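Local coordinates for Lin2722 protein (Listeria innocua, PDB 3DS8) that is of unknown function but belongs to an alpha/beta hydrolase family and is probably a serine hydrolase, at residues A176-L181 with V191-S196; I4-I9 with D97-S102. All coordinates share one frame; numbering follows the deposited sequence.

Contact 1. Residues A176-L181 with V191-S196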
loop_
_atom_site.group_PDB
_atom_site.type_symbol
_atom_site.label_atom_id
_atom_site.label_comp_id
_atom_site.label_asym_id
_atom_site.label_seq_id
_atom_site.Cartn_x
_atom_site.Cartn_y
_atom_site.Cartn_z
ATOM N N ALA A 176 4.622 -6.043 2.807
ATOM C CA ALA A 176 4.273 -6.549 1.495
ATOM C C ALA A 176 3.575 -7.894 1.655
ATOM O O ALA A 176 4.152 -8.892 2.137
ATOM C CB ALA A 176 5.526 -6.720 0.592
ATOM N N ILE A 177 2.307 -7.902 1.274
ATOM C CA ILE A 177 1.481 -9.082 1.253
ATOM C C ILE A 177 1.366 -9.647 -0.135
ATOM O O ILE A 177 1.077 -8.898 -1.115
ATOM C CB ILE A 177 0.084 -8.749 1.817
ATOM C CG1 ILE A 177 0.170 -8.483 3.330
ATOM C CG2 ILE A 177 -0.924 -9.880 1.492
ATOM C CD1 ILE A 177 -1.138 -7.974 3.939
ATOM N N ALA A 178 1.671 -10.932 -0.278
ATOM C CA ALA A 178 1.672 -11.571 -1.576
ATOM C C ALA A 178 0.873 -12.854 -1.543
ATOM O O ALA A 178 0.862 -13.560 -0.531
ATOM C CB ALA A 178 3.086 -11.885 -2.038
ATOM N N GLY A 179 0.195 -13.146 -2.645
ATOM C CA GLY A 179 -0.471 -14.453 -2.816
ATOM C C GLY A 179 0.275 -15.399 -3.748
ATOM O O GLY A 179 0.975 -14.990 -4.694
ATOM N N GLU A 180 0.120 -16.687 -3.481
ATOM C CA GLU A 180 0.655 -17.729 -4.292
ATOM C C GLU A 180 -0.476 -18.803 -4.354
ATOM O O GLU A 180 -0.937 -19.318 -3.302
ATOM C CB GLU A 180 1.940 -18.249 -3.638
ATOM C CG GLU A 180 2.555 -19.318 -4.346
ATOM C CD GLU A 180 3.899 -19.737 -3.764
ATOM O OE1 GLU A 180 3.996 -20.039 -2.547
ATOM O OE2 GLU A 180 4.828 -19.835 -4.572
ATOM N N LEU A 181 -0.948 -19.129 -5.552
ATOM C CA LEU A 181 -2.098 -20.022 -5.647
ATOM C C LEU A 181 -1.737 -21.396 -5.108
ATOM O O LEU A 181 -2.576 -22.068 -4.511
ATOM C CB LEU A 181 -2.663 -20.117 -7.062
ATOM C CG LEU A 181 -3.249 -18.773 -7.553
ATOM C CD1 LEU A 181 -3.703 -18.924 -8.952
ATOM C CD2 LEU A 181 -4.392 -18.277 -6.641
ATOM N N VAL A 191 -0.554 -11.565 -10.773
ATOM C CA VAL A 191 0.788 -11.092 -10.427
ATOM C C VAL A 191 1.682 -12.260 -9.953
ATOM O O VAL A 191 1.342 -12.948 -8.984
ATOM C CB VAL A 191 0.707 -10.013 -9.303
ATOM C CG1 VAL A 191 2.151 -9.476 -8.875
ATOM C CG2 VAL A 191 -0.241 -8.834 -9.694
ATOM N N PRO A 192 2.879 -12.403 -10.548
ATOM C CA PRO A 192 3.846 -13.360 -9.999
ATOM C C PRO A 192 4.152 -12.998 -8.552
ATOM O O PRO A 192 4.348 -11.832 -8.195
ATOM C CB PRO A 192 5.071 -13.209 -10.923
ATOM C CG PRO A 192 4.518 -12.616 -12.175
ATOM C CD PRO A 192 3.401 -11.732 -11.740
ATOM N N THR A 193 4.210 -14.014 -7.714
ATOM C CA THR A 193 4.428 -13.817 -6.300
ATOM C C THR A 193 5.674 -13.005 -6.039
ATOM O O THR A 193 5.672 -12.078 -5.223
ATOM C CB THR A 193 4.501 -15.193 -5.584
ATOM O OG1 THR A 193 3.343 -15.954 -5.917
ATOM C CG2 THR A 193 4.579 -15.006 -4.115
ATOM N N ILE A 194 6.723 -13.283 -6.815
ATOM C CA ILE A 194 7.957 -12.551 -6.655
ATOM C C ILE A 194 7.834 -11.041 -6.968
ATOM O O ILE A 194 8.471 -10.220 -6.332
ATOM C CB ILE A 194 9.070 -13.210 -7.471
ATOM C CG1 ILE A 194 9.518 -14.482 -6.696
ATOM C CG2 ILE A 194 10.257 -12.243 -7.753
ATOM C CD1 ILE A 194 10.177 -15.454 -7.497
ATOM N N SER A 195 7.032 -10.703 -7.962
ATOM C CA SER A 195 6.761 -9.293 -8.326
ATOM C C SER A 195 6.151 -8.583 -7.150
ATOM O O SER A 195 6.525 -7.456 -6.830
ATOM C CB SER A 195 5.834 -9.196 -9.517
ATOM O OG SER A 195 5.602 -7.832 -9.852
ATOM N N SER A 196 5.225 -9.249 -6.477
ATOM C CA SER A 196 4.583 -8.661 -5.276
ATOM C C SER A 196 5.449 -8.577 -4.008
ATOM O O SER A 196 5.048 -7.935 -3.022
ATOM C CB SER A 196 3.215 -9.330 -5.000
ATOM O OG SER A 196 3.227 -10.693 -5.184
HETATM O O HOH W 1 2.577 -6.657 -2.607
HETATM O O HOH W 2 0.319 -11.210 -4.763
#
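T193 and S196 project from a short, weakly bonded helical turn against A178, G179 and E180, at the C-terminal end of strand 173-180. This is the start of a beta-alpha-beta crossover of the alpha/beta hydrolase fold, which continues to strand 209-216.

The direct polar link is a single hydrogen bond, from T193 OG1 to G179 O at 2.8 Å. Its donor is tilted 23° from the carbonyl plane. With chi1 at -53°, OG1 stands beside the T193 backbone N and faces the strand. Threonine suits the place because its two branches divide the work: OG1 serves the carbonyl, while CG2 packs 4.0 Å from A178 CB.

Close packing calls for small residues here: the A178 CB methyl lies 3.4 Å from S196 OG, and A176 CB rests near the S196 carbonyl oxygen, so the turn can lie close on the strand. E180 passes T193 at about a right angle, touching OG1 with CB as its extended chain runs on.

Just ahead of the turn, the backbone N of V191 donates a hydrogen bond to D188 OD1; D188 is probably the acid of a Ser-His-Asp triad.

Water completes the contact. One molecule sits between I177 O and S196 O. A second accepts from G179 N at 2.9 Å and donates to S196 OG at 3.0 Å, and that hydroxyl in turn donates a hydrogen bond to T193 O at 2.8 Å.

Contact 2. Residues I4-I9 with D97-S102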
loop_
_atom_site.group_PDB
_atom_site.type_symbol
_atom_site.label_atom_id
_atom_site.label_comp_id
_atom_site.label_asym_id
_atom_site.label_seq_id
_atom_site.Cartn_x
_atom_site.Cartn_y
_atom_site.Cartn_z
ATOM N N ILE A 4 -3.356 10.133 13.331
ATOM C CA ILE A 4 -2.741 9.535 12.168
ATOM C C ILE A 4 -3.801 8.778 11.365
ATOM O O ILE A 4 -4.253 7.726 11.777
ATOM C CB ILE A 4 -1.541 8.631 12.504
ATOM C CG1 ILE A 4 -0.467 9.432 13.276
ATOM C CG2 ILE A 4 -0.926 8.106 11.185
ATOM C CD1 ILE A 4 0.854 8.642 13.513
ATOM N N PRO A 5 -4.197 9.339 10.210
ATOM C CA PRO A 5 -5.191 8.690 9.367
ATOM C C PRO A 5 -4.643 7.460 8.675
ATOM O O PRO A 5 -3.422 7.298 8.533
ATOM C CB PRO A 5 -5.576 9.764 8.343
ATOM C CG PRO A 5 -4.390 10.630 8.274
ATOM C CD PRO A 5 -3.737 10.610 9.636
ATOM N N ILE A 6 -5.561 6.645 8.209
ATOM C CA ILE A 6 -5.225 5.477 7.409
ATOM C C ILE A 6 -5.918 5.622 6.056
ATOM O O ILE A 6 -7.143 5.600 5.988
ATOM C CB ILE A 6 -5.710 4.200 8.078
ATOM C CG1 ILE A 6 -5.118 4.054 9.505
ATOM C CG2 ILE A 6 -5.447 2.993 7.090
ATOM C CD1 ILE A 6 -5.870 3.011 10.343
ATOM N N ILE A 7 -5.137 5.833 4.998
ATOM C CA ILE A 7 -5.683 5.938 3.639
ATOM C C ILE A 7 -5.784 4.537 3.012
ATOM O O ILE A 7 -4.814 3.767 2.999
ATOM C CB ILE A 7 -4.895 6.902 2.763
ATOM C CG1 ILE A 7 -5.629 7.185 1.457
ATOM C CG2 ILE A 7 -3.543 6.412 2.361
ATOM C CD1 ILE A 7 -5.207 8.475 0.851
ATOM N N LEU A 8 -6.952 4.219 2.483
ATOM C CA LEU A 8 -7.230 2.932 1.791
ATOM C C LEU A 8 -7.372 3.210 0.308
ATOM O O LEU A 8 -8.231 4.003 -0.138
ATOM C CB LEU A 8 -8.510 2.278 2.296
ATOM C CG LEU A 8 -8.526 2.028 3.810
ATOM C CD1 LEU A 8 -9.910 1.404 4.211
ATOM C CD2 LEU A 8 -7.308 1.207 4.302
ATOM N N ILE A 9 -6.556 2.514 -0.483
ATOM C CA ILE A 9 -6.505 2.733 -1.935
ATOM C C ILE A 9 -6.757 1.426 -2.692
ATOM O O ILE A 9 -6.055 0.437 -2.469
ATOM C CB ILE A 9 -5.198 3.373 -2.411
ATOM C CG1 ILE A 9 -4.936 4.662 -1.643
ATOM C CG2 ILE A 9 -5.275 3.635 -3.910
ATOM C CD1 ILE A 9 -3.735 5.445 -2.113
ATOM N N ASP A 97 -0.822 6.674 7.466
ATOM C CA ASP A 97 -0.541 5.299 7.047
ATOM C C ASP A 97 -1.377 4.997 5.800
ATOM O O ASP A 97 -2.346 5.689 5.535
ATOM C CB ASP A 97 -0.912 4.351 8.147
ATOM C CG ASP A 97 -0.130 4.587 9.390
ATOM O OD1 ASP A 97 1.027 5.002 9.302
ATOM O OD2 ASP A 97 -0.685 4.293 10.459
ATOM N N GLY A 98 -0.950 4.063 4.978
ATOM C CA GLY A 98 -1.704 3.708 3.788
ATOM C C GLY A 98 -1.722 2.218 3.523
ATOM O O GLY A 98 -0.751 1.537 3.785
ATOM N N VAL A 99 -2.852 1.735 3.040
ATOM C CA VAL A 99 -3.019 0.372 2.598
ATOM C C VAL A 99 -3.485 0.464 1.164
ATOM O O VAL A 99 -4.487 1.115 0.874
ATOM C CB VAL A 99 -4.078 -0.370 3.394
ATOM C CG1 VAL A 99 -4.141 -1.843 2.916
ATOM C CG2 VAL A 99 -3.804 -0.294 4.902
ATOM N N GLY A 100 -2.790 -0.221 0.259
ATOM C CA GLY A 100 -3.158 -0.227 -1.142
ATOM C C GLY A 100 -3.250 -1.613 -1.760
ATOM O O GLY A 100 -2.338 -2.426 -1.598
ATOM N N HIS A 101 -4.368 -1.924 -2.389
ATOM C CA HIS A 101 -4.510 -3.184 -3.105
ATOM C C HIS A 101 -3.911 -2.988 -4.492
ATOM O O HIS A 101 -4.319 -2.063 -5.212
ATOM C CB HIS A 101 -5.991 -3.526 -3.167
ATOM C CG HIS A 101 -6.334 -4.772 -3.915
ATOM N ND1 HIS A 101 -5.574 -5.928 -3.896
ATOM C CD2 HIS A 101 -7.418 -5.043 -4.689
ATOM C CE1 HIS A 101 -6.176 -6.842 -4.647
ATOM N NE2 HIS A 101 -7.292 -6.334 -5.133
ATOM N N SER A 102 -2.988 -3.864 -4.852
ATOM C CA SER A 102 -2.425 -3.969 -6.191
ATOM C C SER A 102 -1.864 -2.633 -6.693
ATOM O O SER A 102 -0.940 -2.116 -6.086
ATOM C CB SER A 102 -3.424 -4.659 -7.141
ATOM O OG SER A 102 -2.688 -5.125 -8.289
#
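I4 lays its CG2 methyl over the flat carboxylate of D97, 3.9 Å from D97 OD2 and slightly farther from OD1. That OD2 forms salt bridges with R59 and R125, so the buried charge is probably well balanced. At the far end, S102 CB lies over one face of the H101 ring, 4.1 Å above its plane, and the ring also stacks with H226.

Between these groups two parallel strands run in register, and five backbone bonds alternate across them, from D97 N to P5 O at one end to H101 N and I9 O at the other. They belong to the central sheet of the alpha/beta hydrolase fold, where strand 95-101 leads into a probable nucleophile elbow at S102, whose positive phi (54°) fits the sharp turn into helix 103-114.

On one face, L8 and V99 point the same way side by side, L8 CD2 3.7 Å from V99 CB; branched V99 also suits the extended backbone. On the other face glycine gives room: I7 holds CG1 anti to its backbone N (chi1 -169°), which turns CG2 to the neighbouring strand, 3.6 Å from G98 CA.

Contact 2 comes first along the chain and closes before contact 1 opens. Their centres lie 19 Å apart and their nearest atoms about 5 Å, without touching. Both reach the same mixed sheet: strands 6-9 and 95-101 of contact 2 are neighbours near its middle, and strand 173-180 of contact 1 follows beyond strand 123-130. Contact 2 joins strand to strand, whereas contact 1 lays a helical turn against a strand. Their strands run parallel, and the C-terminal ends lead to the presumed active site: S102 follows one strand, D188 follows the other, and H222 probably completes the triad.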